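Local coordinates for protein aspartate--tRNA(Asp/Asn) ligase (Sulfolobus tokodaii, PDB 1WYD) that attaches L-aspartate to both tRNA(Asp) and tRNA(Asn), activating the amino acid with ATP before its transfer to the acceptor end, at residues T64-I69 with D124-E129; K35-R40 with G46-D51; R327-K332 with E364-A369. All blocks are in the same frame, centred on the assembly; numbering follows the deposited sequence.

Contact 1 of 3, residues T64-I69 with D124-E129; sequences TQESVI and DLRRQE
Glu66 and Arg126 are joined by a salt bridge, and they alone carry this contact. The two chains run alongside one another from opposite ends, so each tip lies beside the other's stem. Followed from its root, Glu66 has CB and CG beside the guanidinium: CB lies 3.9 Å from Arg126 NH1, and CG sits at the guanidinium edge, in its plane. The chain then bends at chi2 (-42°). The bend turns the carboxylate back along the arginine, with CD 4.1 Å from Arg126 CD. At the tip, Glu66 OE2 accepts a hydrogen bond of 3.0 Å from Arg126 NH1. The bond is bent, 137° at the hydrogen, and it uses the anti lone pair of OE2. The two planes are 36° apart and OE2 lies out of the guanidinium plane; Arg126 uses NH1 alone here, not a two-nitrogen grip. The other oxygen, Glu66 OE1, forms a salt bridge with Arg40.

Arg126 is also held across the dimer interface: NE donates to Gly197 O and NH1 to Tyr389 O, both of the second subunit. Glu66 belongs to a type II turn, Thr64 to Ser67, leading into strand 68-77 of the OB-fold anticodon-binding domain. Arg126 lies in the class II catalytic domain, where helix 121-125 gives way to helix 128-150. The bridge therefore joins the two domains. Trp24 of strand 18-31 touches both side chains.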
ATOM      1  N   THR B  64      35.060  11.031  -8.647  1.00 44.80           N
ATOM      2  CA  THR B  64      35.235   9.706  -8.081  1.00 44.34           C
ATOM      3  C   THR B  64      33.951   8.999  -8.284  1.00 44.51           C
ATOM      4  O   THR B  64      32.919   9.654  -8.422  1.00 45.34           O
ATOM      5  CB  THR B  64      35.492   9.815  -6.576  1.00 44.35           C
ATOM      6  OG1 THR B  64      34.363  10.466  -5.949  1.00 43.19           O
ATOM      7  CG2 THR B  64      36.661  10.766  -6.342  1.00 43.43           C
ATOM      8  N   GLN B  65      33.985   7.671  -8.265  1.00 44.86           N
ATOM      9  CA  GLN B  65      32.780   6.889  -8.509  1.00 44.82           C
ATOM     10  C   GLN B  65      31.754   7.166  -7.413  1.00 44.27           C
ATOM     11  O   GLN B  65      32.107   7.336  -6.223  1.00 44.57           O
ATOM     12  CB  GLN B  65      33.108   5.402  -8.609  1.00 45.21           C
ATOM     13  CG  GLN B  65      34.066   5.073  -9.735  1.00 46.78           C
ATOM     14  CD  GLN B  65      34.323   3.570  -9.808  1.00 51.47           C
ATOM     15  OE1 GLN B  65      33.493   2.814 -10.320  1.00 54.38           O
ATOM     16  NE2 GLN B  65      35.448   3.135  -9.287  1.00 51.30           N
ATOM     17  N   GLU B  66      30.501   7.246  -7.849  1.00 43.03           N
ATOM     18  CA  GLU B  66      29.298   7.537  -7.041  1.00 41.39           C
ATOM     19  C   GLU B  66      29.089   8.996  -6.627  1.00 41.02           C
ATOM     20  O   GLU B  66      28.078   9.314  -6.008  1.00 41.35           O
ATOM     21  CB  GLU B  66      29.098   6.561  -5.859  1.00 41.16           C
ATOM     22  CG  GLU B  66      28.733   5.114  -6.231  1.00 39.29           C
ATOM     23  CD  GLU B  66      27.702   4.958  -7.356  1.00 39.28           C
ATOM     24  OE1 GLU B  66      28.105   4.473  -8.432  1.00 38.28           O
ATOM     25  OE2 GLU B  66      26.500   5.296  -7.183  1.00 37.22           O
ATOM     26  N   SER B  67      30.008   9.886  -6.975  1.00 40.70           N
ATOM     27  CA  SER B  67      29.718  11.320  -6.906  1.00 40.31           C
ATOM     28  C   SER B  67      28.566  11.706  -7.816  1.00 40.75           C
ATOM     29  O   SER B  67      28.335  11.103  -8.894  1.00 39.24           O
ATOM     30  CB  SER B  67      30.925  12.132  -7.311  1.00 39.72           C
ATOM     31  OG  SER B  67      32.033  11.763  -6.526  1.00 44.73           O
ATOM     32  N   VAL B  68      27.834  12.716  -7.386  1.00 41.23           N
ATOM     33  CA  VAL B  68      26.674  13.156  -8.121  1.00 42.07           C
ATOM     34  C   VAL B  68      27.063  14.394  -8.904  1.00 43.32           C
ATOM     35  O   VAL B  68      27.553  15.376  -8.323  1.00 42.76           O
ATOM     36  CB  VAL B  68      25.510  13.455  -7.159  1.00 42.33           C
ATOM     37  CG1 VAL B  68      24.358  14.063  -7.885  1.00 42.00           C
ATOM     38  CG2 VAL B  68      25.112  12.184  -6.372  1.00 41.13           C
ATOM     39  N   ILE B  69      26.871  14.342 -10.227  1.00 43.88           N
ATOM     40  CA  ILE B  69      27.239  15.475 -11.051  1.00 45.15           C
ATOM     41  C   ILE B  69      26.124  15.968 -11.967  1.00 46.99           C
ATOM     42  O   ILE B  69      25.163  15.251 -12.264  1.00 47.45           O
ATOM     43  CB  ILE B  69      28.592  15.234 -11.876  1.00 44.92           C
ATOM     44  CG1 ILE B  69      28.428  14.215 -13.023  1.00 43.15           C
ATOM     45  CG2 ILE B  69      29.728  14.879 -10.993  1.00 43.16           C
ATOM     46  CD1 ILE B  69      29.661  14.113 -13.906  1.00 39.78           C
ATOM     47  N   ASP B 124      24.794  -1.281  -2.928  1.00 41.65           N
ATOM     48  CA  ASP B 124      24.359  -2.530  -3.483  1.00 42.70           C
ATOM     49  C   ASP B 124      23.076  -2.378  -4.306  1.00 42.72           C
ATOM     50  O   ASP B 124      22.991  -2.921  -5.364  1.00 43.65           O
ATOM     51  CB  ASP B 124      24.162  -3.549  -2.384  1.00 42.68           C
ATOM     52  CG  ASP B 124      23.841  -4.917  -2.928  1.00 44.12           C
ATOM     53  OD1 ASP B 124      24.674  -5.487  -3.692  1.00 40.64           O
ATOM     54  OD2 ASP B 124      22.775  -5.497  -2.629  1.00 47.22           O
ATOM     55  N   LEU B 125      22.097  -1.633  -3.805  1.00 42.98           N
ATOM     56  CA  LEU B 125      20.815  -1.415  -4.482  1.00 41.85           C
ATOM     57  C   LEU B 125      20.989  -0.671  -5.795  1.00 41.69           C
ATOM     58  O   LEU B 125      20.192  -0.874  -6.732  1.00 40.21           O
ATOM     59  CB  LEU B 125      19.895  -0.572  -3.617  1.00 41.61           C
ATOM     60  CG  LEU B 125      18.779  -1.234  -2.810  1.00 42.83           C
ATOM     61  CD1 LEU B 125      18.831  -2.763  -2.783  1.00 38.75           C
ATOM     62  CD2 LEU B 125      18.736  -0.592  -1.400  1.00 40.43           C
ATOM     63  N   ARG B 126      22.023   0.184  -5.854  1.00 40.38           N
ATOM     64  CA  ARG B 126      22.289   0.933  -7.084  1.00 40.88           C
ATOM     65  C   ARG B 126      22.705   0.056  -8.274  1.00 40.59           C
ATOM     66  O   ARG B 126      22.747   0.523  -9.390  1.00 39.13           O
ATOM     67  CB  ARG B 126      23.325   2.027  -6.871  1.00 39.68           C
ATOM     68  CG  ARG B 126      22.808   3.214  -6.136  1.00 39.35           C
ATOM     69  CD  ARG B 126      23.869   4.295  -5.932  1.00 37.60           C
ATOM     70  NE  ARG B 126      23.355   5.387  -5.087  1.00 39.21           N
ATOM     71  CZ  ARG B 126      24.137   6.274  -4.435  1.00 36.61           C
ATOM     72  NH1 ARG B 126      25.480   6.242  -4.516  1.00 31.67           N
ATOM     73  NH2 ARG B 126      23.571   7.203  -3.707  1.00 35.63           N
ATOM     74  N   ARG B 127      23.024  -1.211  -8.029  1.00 41.08           N
ATOM     75  CA  ARG B 127      23.543  -2.017  -9.097  1.00 42.35           C
ATOM     76  C   ARG B 127      22.387  -2.247 -10.084  1.00 42.48           C
ATOM     77  O   ARG B 127      21.224  -2.361  -9.676  1.00 41.94           O
ATOM     78  CB  ARG B 127      24.061  -3.349  -8.574  1.00 42.47           C
ATOM     79  CG  ARG B 127      25.414  -3.321  -7.897  1.00 45.38           C
ATOM     80  CD  ARG B 127      25.975  -4.704  -7.609  1.00 46.06           C
ATOM     81  NE  ARG B 127      25.097  -5.360  -6.643  1.00 51.09           N
ATOM     82  CZ  ARG B 127      24.269  -6.385  -6.891  1.00 52.31           C
ATOM     83  NH1 ARG B 127      24.192  -6.957  -8.114  1.00 53.92           N
ATOM     84  NH2 ARG B 127      23.519  -6.848  -5.896  1.00 50.41           N
ATOM     85  N   GLN B 128      22.710  -2.342 -11.373  1.00 43.81           N
ATOM     86  CA  GLN B 128      21.674  -2.535 -12.413  1.00 44.14           C
ATOM     87  C   GLN B 128      20.664  -3.592 -12.003  1.00 43.80           C
ATOM     88  O   GLN B 128      19.465  -3.330 -11.944  1.00 44.19           O
ATOM     89  CB  GLN B 128      22.308  -2.842 -13.765  1.00 44.73           C
ATOM     90  CG  GLN B 128      22.894  -1.610 -14.471  1.00 47.83           C
ATOM     91  CD  GLN B 128      21.917  -0.453 -14.535  1.00 50.88           C
ATOM     92  OE1 GLN B 128      20.992  -0.460 -15.354  1.00 55.81           O
ATOM     93  NE2 GLN B 128      22.114   0.544 -13.684  1.00 52.98           N
ATOM     94  N   GLU B 129      21.167  -4.761 -11.652  1.00 44.94           N
ATOM     95  CA  GLU B 129      20.368  -5.900 -11.226  1.00 46.20           C
ATOM     96  C   GLU B 129      19.343  -5.579 -10.119  1.00 45.10           C
ATOM     97  O   GLU B 129      18.200  -6.012 -10.192  1.00 44.97           O
ATOM     98  CB  GLU B 129      21.300  -7.033 -10.765  1.00 47.42           C
ATOM     99  CG  GLU B 129      22.186  -7.673 -11.835  1.00 55.04           C
ATOM    100  CD  GLU B 129      23.354  -6.795 -12.345  1.00 63.87           C
ATOM    101  OE1 GLU B 129      23.900  -5.951 -11.587  1.00 64.97           O
ATOM    102  OE2 GLU B 129      23.751  -6.969 -13.539  1.00 69.17           O
TER

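Contact 2 of 3, residues K35-R40 with G46-D51; sequences KFIILR and GQVVVD
Ile37 and Val48 form an antiparallel hydrogen-bonded pair at the middle of this hairpin. Val48 N gives a 2.7 Å bond to Ile37 O, and Ile37 N returns one of 2.8 Å to Val48 O. Lys35 with Val50 and Leu39 with Gly46 are hydrogen-bonded pairs too, each with two N-H to O bonds. The bond from Leu39 N to Gly46 O, 3.1 Å, is the longest of the six.

On the face that includes Ile37, Leu39, Val48 and Val50, Ile37 CD1 reaches both Val48 CG2 and Val50 CG2, the latter at 4.0 Å. Val48 CG1 extends the apolar packing to Leu39 CB at 4.1 Å. On the other face, Phe36 has CG anti to its carbonyl carbon (chi1 -72°), which lays the ring alongside Val49, with CE2 3.7 Å from Val49 CG2. The Ile38 side chain runs across Gln47, with CD1 4.1 Å from Gln47 CB and CG.

Farther out, Leu28 and Leu63 touch Ile37, while Leu87 and Ala89 touch Val48. Lys35 NZ turns away to a salt bridge with Asp30. Strand 34-41 is flanked by strand 18-31, and strand 44-50 by the parallel strand 85-89, within the curled sheet of the OB fold.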
ATOM      1  N   LYS B  35      39.011  11.770 -21.293  1.00 57.72           N
ATOM      2  CA  LYS B  35      38.382  11.201 -20.112  1.00 57.14           C
ATOM      3  C   LYS B  35      36.984  10.733 -20.469  1.00 56.17           C
ATOM      4  O   LYS B  35      36.168  11.506 -20.981  1.00 55.35           O
ATOM      5  CB  LYS B  35      38.287  12.241 -18.983  1.00 57.71           C
ATOM      6  CG  LYS B  35      37.644  11.679 -17.707  1.00 58.62           C
ATOM      7  CD  LYS B  35      38.200  12.326 -16.429  1.00 61.96           C
ATOM      8  CE  LYS B  35      39.736  12.285 -16.349  1.00 63.44           C
ATOM      9  NZ  LYS B  35      40.262  11.079 -15.646  1.00 65.20           N
ATOM     10  N   PHE B  36      36.710   9.468 -20.183  1.00 55.08           N
ATOM     11  CA  PHE B  36      35.400   8.929 -20.440  1.00 54.58           C
ATOM     12  C   PHE B  36      34.641   8.744 -19.124  1.00 53.18           C
ATOM     13  O   PHE B  36      35.123   8.085 -18.224  1.00 52.98           O
ATOM     14  CB  PHE B  36      35.531   7.617 -21.201  1.00 55.37           C
ATOM     15  CG  PHE B  36      35.954   7.792 -22.627  1.00 58.74           C
ATOM     16  CD1 PHE B  36      37.295   7.712 -22.984  1.00 61.90           C
ATOM     17  CD2 PHE B  36      35.018   8.042 -23.617  1.00 61.48           C
ATOM     18  CE1 PHE B  36      37.701   7.873 -24.315  1.00 62.97           C
ATOM     19  CE2 PHE B  36      35.416   8.205 -24.953  1.00 63.67           C
ATOM     20  CZ  PHE B  36      36.758   8.127 -25.299  1.00 63.61           C
ATOM     21  N   ILE B  37      33.467   9.350 -19.009  1.00 51.55           N
ATOM     22  CA  ILE B  37      32.636   9.136 -17.835  1.00 50.15           C
ATOM     23  C   ILE B  37      31.386   8.385 -18.225  1.00 49.41           C
ATOM     24  O   ILE B  37      30.585   8.915 -18.974  1.00 48.84           O
ATOM     25  CB  ILE B  37      32.238  10.492 -17.177  1.00 50.68           C
ATOM     26  CG1 ILE B  37      33.440  11.432 -17.059  1.00 49.20           C
ATOM     27  CG2 ILE B  37      31.627  10.246 -15.808  1.00 49.76           C
ATOM     28  CD1 ILE B  37      33.074  12.797 -16.566  1.00 48.11           C
ATOM     29  N   ILE B  38      31.219   7.148 -17.731  1.00 48.48           N
ATOM     30  CA  ILE B  38      29.917   6.522 -17.788  1.00 47.21           C
ATOM     31  C   ILE B  38      29.096   7.141 -16.632  1.00 47.28           C
ATOM     32  O   ILE B  38      29.451   7.038 -15.444  1.00 47.13           O
ATOM     33  CB  ILE B  38      29.967   4.960 -17.714  1.00 47.38           C
ATOM     34  CG1 ILE B  38      30.903   4.316 -18.747  1.00 47.18           C
ATOM     35  CG2 ILE B  38      28.566   4.347 -17.849  1.00 46.40           C
ATOM     36  CD1 ILE B  38      30.837   4.846 -20.170  1.00 50.61           C
ATOM     37  N   LEU B  39      28.024   7.826 -17.007  1.00 46.14           N
ATOM     38  CA  LEU B  39      27.111   8.434 -16.061  1.00 45.28           C
ATOM     39  C   LEU B  39      25.887   7.554 -15.901  1.00 45.30           C
ATOM     40  O   LEU B  39      25.490   6.845 -16.848  1.00 46.12           O
ATOM     41  CB  LEU B  39      26.715   9.837 -16.532  1.00 44.57           C
ATOM     42  CG  LEU B  39      25.860  10.695 -15.610  1.00 44.80           C
ATOM     43  CD1 LEU B  39      26.698  11.279 -14.474  1.00 41.59           C
ATOM     44  CD2 LEU B  39      25.243  11.804 -16.445  1.00 45.01           C
ATOM     45  N   ARG B  40      25.294   7.575 -14.703  1.00 44.80           N
ATOM     46  CA  ARG B  40      24.081   6.798 -14.401  1.00 43.72           C
ATOM     47  C   ARG B  40      23.001   7.706 -13.855  1.00 43.43           C
ATOM     48  O   ARG B  40      23.278   8.542 -12.994  1.00 44.20           O
ATOM     49  CB  ARG B  40      24.362   5.724 -13.349  1.00 43.34           C
ATOM     50  CG  ARG B  40      23.175   4.819 -13.128  1.00 41.25           C
ATOM     51  CD  ARG B  40      23.205   3.989 -11.873  1.00 39.69           C
ATOM     52  NE  ARG B  40      24.573   3.797 -11.459  1.00 43.72           N
ATOM     53  CZ  ARG B  40      25.052   4.241 -10.297  1.00 41.26           C
ATOM     54  NH1 ARG B  40      24.234   4.831  -9.435  1.00 30.11           N
ATOM     55  NH2 ARG B  40      26.343   4.059 -10.020  1.00 38.15           N
ATOM     56  N   GLY B  46      24.660   6.447 -19.634  1.00 46.71           N
ATOM     57  CA  GLY B  46      25.188   7.137 -20.783  1.00 47.99           C
ATOM     58  C   GLY B  46      26.703   7.208 -20.779  1.00 48.72           C
ATOM     59  O   GLY B  46      27.352   6.774 -19.833  1.00 49.05           O
ATOM     60  N   GLN B  47      27.265   7.764 -21.848  1.00 49.96           N
ATOM     61  CA  GLN B  47      28.714   7.924 -22.000  1.00 50.52           C
ATOM     62  C   GLN B  47      28.973   9.395 -22.208  1.00 50.94           C
ATOM     63  O   GLN B  47      28.395   9.996 -23.107  1.00 51.28           O
ATOM     64  CB  GLN B  47      29.219   7.134 -23.227  1.00 50.71           C
ATOM     65  CG  GLN B  47      30.716   7.223 -23.527  1.00 51.00           C
ATOM     66  CD  GLN B  47      31.156   6.214 -24.598  1.00 51.77           C
ATOM     67  OE1 GLN B  47      31.363   6.580 -25.769  1.00 49.78           O
ATOM     68  NE2 GLN B  47      31.305   4.948 -24.197  1.00 50.65           N
ATOM     69  N   VAL B  48      29.822   9.984 -21.380  1.00 51.44           N
ATOM     70  CA  VAL B  48      30.234  11.347 -21.624  1.00 52.21           C
ATOM     71  C   VAL B  48      31.727  11.393 -21.897  1.00 53.47           C
ATOM     72  O   VAL B  48      32.493  10.605 -21.348  1.00 54.01           O
ATOM     73  CB  VAL B  48      29.692  12.411 -20.549  1.00 52.31           C
ATOM     74  CG1 VAL B  48      28.762  11.788 -19.528  1.00 52.27           C
ATOM     75  CG2 VAL B  48      30.787  13.280 -19.885  1.00 49.84           C
ATOM     76  N   VAL B  49      32.122  12.305 -22.775  1.00 55.17           N
ATOM     77  CA  VAL B  49      33.520  12.523 -23.121  1.00 56.42           C
ATOM     78  C   VAL B  49      33.955  13.944 -22.696  1.00 57.14           C
ATOM     79  O   VAL B  49      33.197  14.907 -22.802  1.00 56.55           O
ATOM     80  CB  VAL B  49      33.779  12.249 -24.644  1.00 56.50           C
ATOM     81  CG1 VAL B  49      35.276  12.046 -24.944  1.00 57.27           C
ATOM     82  CG2 VAL B  49      33.004  11.026 -25.123  1.00 56.24           C
ATOM     83  N   VAL B  50      35.165  14.035 -22.164  1.00 58.97           N
ATOM     84  CA  VAL B  50      35.790  15.304 -21.824  1.00 61.32           C
ATOM     85  C   VAL B  50      37.146  15.266 -22.501  1.00 63.66           C
ATOM     86  O   VAL B  50      38.046  14.555 -22.043  1.00 63.80           O
ATOM     87  CB  VAL B  50      36.020  15.479 -20.289  1.00 60.78           C
ATOM     88  CG1 VAL B  50      36.063  16.945 -19.919  1.00 59.31           C
ATOM     89  CG2 VAL B  50      34.958  14.761 -19.469  1.00 60.15           C
ATOM     90  N   ASP B  51      37.294  16.000 -23.602  1.00 66.77           N
ATOM     91  CA  ASP B  51      38.593  16.069 -24.261  1.00 69.37           C
ATOM     92  C   ASP B  51      39.499  17.063 -23.552  1.00 70.49           C
ATOM     93  O   ASP B  51      39.044  17.831 -22.699  1.00 70.20           O
ATOM     94  CB  ASP B  51      38.515  16.293 -25.791  1.00 70.16           C
ATOM     95  CG  ASP B  51      37.605  17.436 -26.193  1.00 73.02           C
ATOM     96  OD1 ASP B  51      37.693  18.520 -25.565  1.00 76.19           O
ATOM     97  OD2 ASP B  51      36.787  17.344 -27.157  1.00 76.20           O
TER

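Contact 3 of 3, residues R327-K332 with E364-A369; sequences RPFYTK and EVLEEA
Phe329 meets Leu366 CD2 with ring atoms CD1 and CE1, crossing the leucine at a slant. Phe329 CD1 is 3.6 Å from that methyl and Phe329 CE1 is 3.7 Å from it. The ring reaches the helix because its CG stands between the backbone N and the carbonyl carbon (chi1 73°). Nearer the backbone, Ala369 meets the root of the same residue: its CB is 3.9 Å from Phe329 CB and 3.5 Å from Phe329 O. Leu366 and Ala369 are three residues apart, so both come to the same side of the helix. The small alanine lets the backbones close to 5.0 Å between Phe329 CA and Ala369 CA. Leu366 CD2 also reaches Tyr330 CA at 3.8 Å. No hydrogen bond crosses the contact; it is apolar packing.

Phe329 and Tyr330 are the middle residues of a type I turn, Pro328 to Thr331. Tyr330 CB lies over one face of the Phe329 ring, and Pro328 CB over one face of the Tyr330 ring. Tyr330 OH is hydrogen-bonded to OE2 of Glu167, a predicted aspartate-binding residue, so the turn lies between helix and probable substrate pocket. It belongs to the loop between strands 316-320 and 343-348 of the class II catalytic domain. Helix 363-371 packs on one side of it, and Phe383 of helix 381-384 meets Phe329 edge-to-face.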
ATOM      1  N   ARG B 327      -5.883 -26.753   8.128  1.00 48.98           N
ATOM      2  CA  ARG B 327      -6.221 -25.418   7.646  1.00 48.86           C
ATOM      3  C   ARG B 327      -6.958 -24.699   8.770  1.00 48.74           C
ATOM      4  O   ARG B 327      -7.518 -25.361   9.618  1.00 48.20           O
ATOM      5  CB  ARG B 327      -7.085 -25.527   6.391  1.00 48.41           C
ATOM      6  CG  ARG B 327      -6.325 -26.115   5.191  1.00 47.82           C
ATOM      7  CD  ARG B 327      -5.878 -25.050   4.237  1.00 49.09           C
ATOM      8  NE  ARG B 327      -4.590 -25.315   3.638  1.00 47.92           N
ATOM      9  CZ  ARG B 327      -4.041 -24.565   2.685  1.00 45.73           C
ATOM     10  NH1 ARG B 327      -4.642 -23.465   2.232  1.00 43.11           N
ATOM     11  NH2 ARG B 327      -2.868 -24.928   2.198  1.00 45.90           N
ATOM     12  N   PRO B 328      -6.934 -23.361   8.807  1.00 48.75           N
ATOM     13  CA  PRO B 328      -7.597 -22.605   9.878  1.00 48.54           C
ATOM     14  C   PRO B 328      -9.058 -22.966  10.132  1.00 48.40           C
ATOM     15  O   PRO B 328      -9.719 -23.577   9.292  1.00 49.07           O
ATOM     16  CB  PRO B 328      -7.479 -21.172   9.386  1.00 48.33           C
ATOM     17  CG  PRO B 328      -6.179 -21.177   8.699  1.00 48.24           C
ATOM     18  CD  PRO B 328      -6.214 -22.458   7.891  1.00 48.74           C
ATOM     19  N   PHE B 329      -9.550 -22.577  11.302  1.00 48.26           N
ATOM     20  CA  PHE B 329     -10.956 -22.751  11.664  1.00 48.02           C
ATOM     21  C   PHE B 329     -11.873 -21.927  10.760  1.00 47.31           C
ATOM     22  O   PHE B 329     -13.074 -22.179  10.691  1.00 47.88           O
ATOM     23  CB  PHE B 329     -11.169 -22.309  13.118  1.00 47.94           C
ATOM     24  CG  PHE B 329     -11.115 -20.802  13.312  1.00 49.83           C
ATOM     25  CD1 PHE B 329     -12.291 -20.048  13.377  1.00 50.92           C
ATOM     26  CD2 PHE B 329      -9.897 -20.139  13.442  1.00 50.75           C
ATOM     27  CE1 PHE B 329     -12.254 -18.642  13.553  1.00 50.36           C
ATOM     28  CE2 PHE B 329      -9.849 -18.730  13.624  1.00 53.06           C
ATOM     29  CZ  PHE B 329     -11.033 -17.985  13.681  1.00 50.57           C
ATOM     30  N   TYR B 330     -11.328 -20.899  10.121  1.00 46.37           N
ATOM     31  CA  TYR B 330     -12.165 -19.987   9.350  1.00 45.68           C
ATOM     32  C   TYR B 330     -12.387 -20.501   7.920  1.00 46.25           C
ATOM     33  O   TYR B 330     -13.115 -19.879   7.151  1.00 45.59           O
ATOM     34  CB  TYR B 330     -11.643 -18.510   9.376  1.00 44.74           C
ATOM     35  CG  TYR B 330     -10.174 -18.323   9.029  1.00 42.11           C
ATOM     36  CD1 TYR B 330      -9.739 -18.413   7.731  1.00 41.32           C
ATOM     37  CD2 TYR B 330      -9.231 -18.034  10.017  1.00 41.17           C
ATOM     38  CE1 TYR B 330      -8.407 -18.246   7.396  1.00 41.46           C
ATOM     39  CE2 TYR B 330      -7.880 -17.856   9.697  1.00 41.37           C
ATOM     40  CZ  TYR B 330      -7.484 -17.973   8.375  1.00 42.80           C
ATOM     41  OH  TYR B 330      -6.164 -17.817   8.026  1.00 45.36           O
ATOM     42  N   THR B 331     -11.774 -21.642   7.589  1.00 47.50           N
ATOM     43  CA  THR B 331     -11.849 -22.245   6.247  1.00 48.39           C
ATOM     44  C   THR B 331     -13.025 -23.241   6.111  1.00 49.47           C
ATOM     45  O   THR B 331     -13.169 -24.142   6.903  1.00 48.54           O
ATOM     46  CB  THR B 331     -10.446 -22.855   5.898  1.00 48.41           C
ATOM     47  OG1 THR B 331      -9.721 -21.928   5.076  1.00 48.06           O
ATOM     48  CG2 THR B 331     -10.524 -24.088   5.018  1.00 46.99           C
ATOM     49  N   LYS B 332     -13.887 -23.034   5.117  1.00 52.47           N
ATOM     50  CA  LYS B 332     -15.047 -23.918   4.879  1.00 54.81           C
ATOM     51  C   LYS B 332     -14.594 -25.338   4.516  1.00 55.96           C
ATOM     52  O   LYS B 332     -13.632 -25.513   3.773  1.00 55.80           O
ATOM     53  CB  LYS B 332     -15.956 -23.346   3.793  1.00 55.07           C
ATOM     54  CG  LYS B 332     -17.183 -24.190   3.492  1.00 57.00           C
ATOM     55  CD  LYS B 332     -18.415 -23.343   3.155  1.00 59.54           C
ATOM     56  CE  LYS B 332     -19.466 -24.191   2.399  1.00 61.15           C
ATOM     57  NZ  LYS B 332     -20.294 -23.358   1.471  1.00 60.50           N
ATOM     58  N   GLU B 364     -22.018 -20.952  14.274  1.00 55.42           N
ATOM     59  CA  GLU B 364     -22.014 -22.360  14.705  1.00 55.61           C
ATOM     60  C   GLU B 364     -20.937 -23.212  14.019  1.00 55.72           C
ATOM     61  O   GLU B 364     -20.210 -23.946  14.684  1.00 56.05           O
ATOM     62  CB  GLU B 364     -23.411 -23.003  14.525  1.00 55.65           C
ATOM     63  N   VAL B 365     -20.824 -23.135  12.696  1.00 55.35           N
ATOM     64  CA  VAL B 365     -19.768 -23.898  12.025  1.00 54.74           C
ATOM     65  C   VAL B 365     -18.377 -23.372  12.430  1.00 54.33           C
ATOM     66  O   VAL B 365     -17.453 -24.158  12.646  1.00 54.13           O
ATOM     67  CB  VAL B 365     -19.966 -24.013  10.475  1.00 54.32           C
ATOM     68  CG1 VAL B 365     -20.320 -22.702   9.886  1.00 55.96           C
ATOM     69  CG2 VAL B 365     -18.732 -24.534   9.790  1.00 52.12           C
ATOM     70  N   LEU B 366     -18.236 -22.052  12.550  1.00 54.18           N
ATOM     71  CA  LEU B 366     -16.991 -21.490  13.074  1.00 54.11           C
ATOM     72  C   LEU B 366     -16.693 -22.042  14.474  1.00 54.82           C
ATOM     73  O   LEU B 366     -15.579 -22.436  14.765  1.00 54.40           O
ATOM     74  CB  LEU B 366     -17.043 -19.970  13.125  1.00 52.77           C
ATOM     75  CG  LEU B 366     -16.703 -19.200  11.851  1.00 50.22           C
ATOM     76  CD1 LEU B 366     -17.157 -17.761  11.993  1.00 46.47           C
ATOM     77  CD2 LEU B 366     -15.223 -19.247  11.515  1.00 45.29           C
ATOM     78  N   GLU B 367     -17.710 -22.088  15.322  1.00 56.45           N
ATOM     79  CA  GLU B 367     -17.513 -22.488  16.713  1.00 58.23           C
ATOM     80  C   GLU B 367     -17.175 -23.957  16.843  1.00 58.95           C
ATOM     81  O   GLU B 367     -16.365 -24.339  17.693  1.00 58.73           O
ATOM     82  CB  GLU B 367     -18.734 -22.156  17.553  1.00 58.24           C
ATOM     83  CG  GLU B 367     -18.524 -20.961  18.461  1.00 59.00           C
ATOM     84  CD  GLU B 367     -19.825 -20.435  19.023  1.00 61.07           C
ATOM     85  OE1 GLU B 367     -19.818 -19.314  19.571  1.00 62.74           O
ATOM     86  OE2 GLU B 367     -20.853 -21.145  18.919  1.00 61.51           O
ATOM     87  N   GLU B 368     -17.788 -24.765  15.983  1.00 60.25           N
ATOM     88  CA  GLU B 368     -17.482 -26.187  15.896  1.00 61.74           C
ATOM     89  C   GLU B 368     -16.021 -26.372  15.455  1.00 61.75           C
ATOM     90  O   GLU B 368     -15.253 -27.104  16.097  1.00 62.11           O
ATOM     91  CB  GLU B 368     -18.485 -26.897  14.970  1.00 62.03           C
ATOM     92  CG  GLU B 368     -18.422 -28.423  14.961  1.00 65.77           C
ATOM     93  CD  GLU B 368     -18.318 -29.043  16.357  1.00 70.20           C
ATOM     94  OE1 GLU B 368     -19.316 -28.998  17.124  1.00 71.64           O
ATOM     95  OE2 GLU B 368     -17.230 -29.581  16.684  1.00 70.84           O
ATOM     96  N   ALA B 369     -15.620 -25.658  14.408  1.00 61.87           N
ATOM     97  CA  ALA B 369     -14.259 -25.782  13.877  1.00 62.10           C
ATOM     98  C   ALA B 369     -13.212 -25.503  14.948  1.00 62.42           C
ATOM     99  O   ALA B 369     -12.251 -26.247  15.101  1.00 62.72           O
ATOM    100  CB  ALA B 369     -14.073 -24.863  12.704  1.00 62.06           C
TER

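Contacts 1 and 2 are neighbours, with centres 14 Å apart, and both reach the OB-fold sheet. Arg40, at the end of segment 35-40, connects them through its salt bridge to Glu66. Leu39 CD1 also packs on Ile69 CG1 at 3.7 Å. The hairpin of contact 2 is thereby tied to the domain junction and dimer interface at contact 1. Contact 3 lies on the opposite side of the chain's centre, about 53 Å from contact 1 and 65 Å from contact 2, centre to centre. It alone borders the predicted aspartate site: the Tyr330 side chain is about 3 Å from that of Glu167 and about 4 Å from that of Arg359.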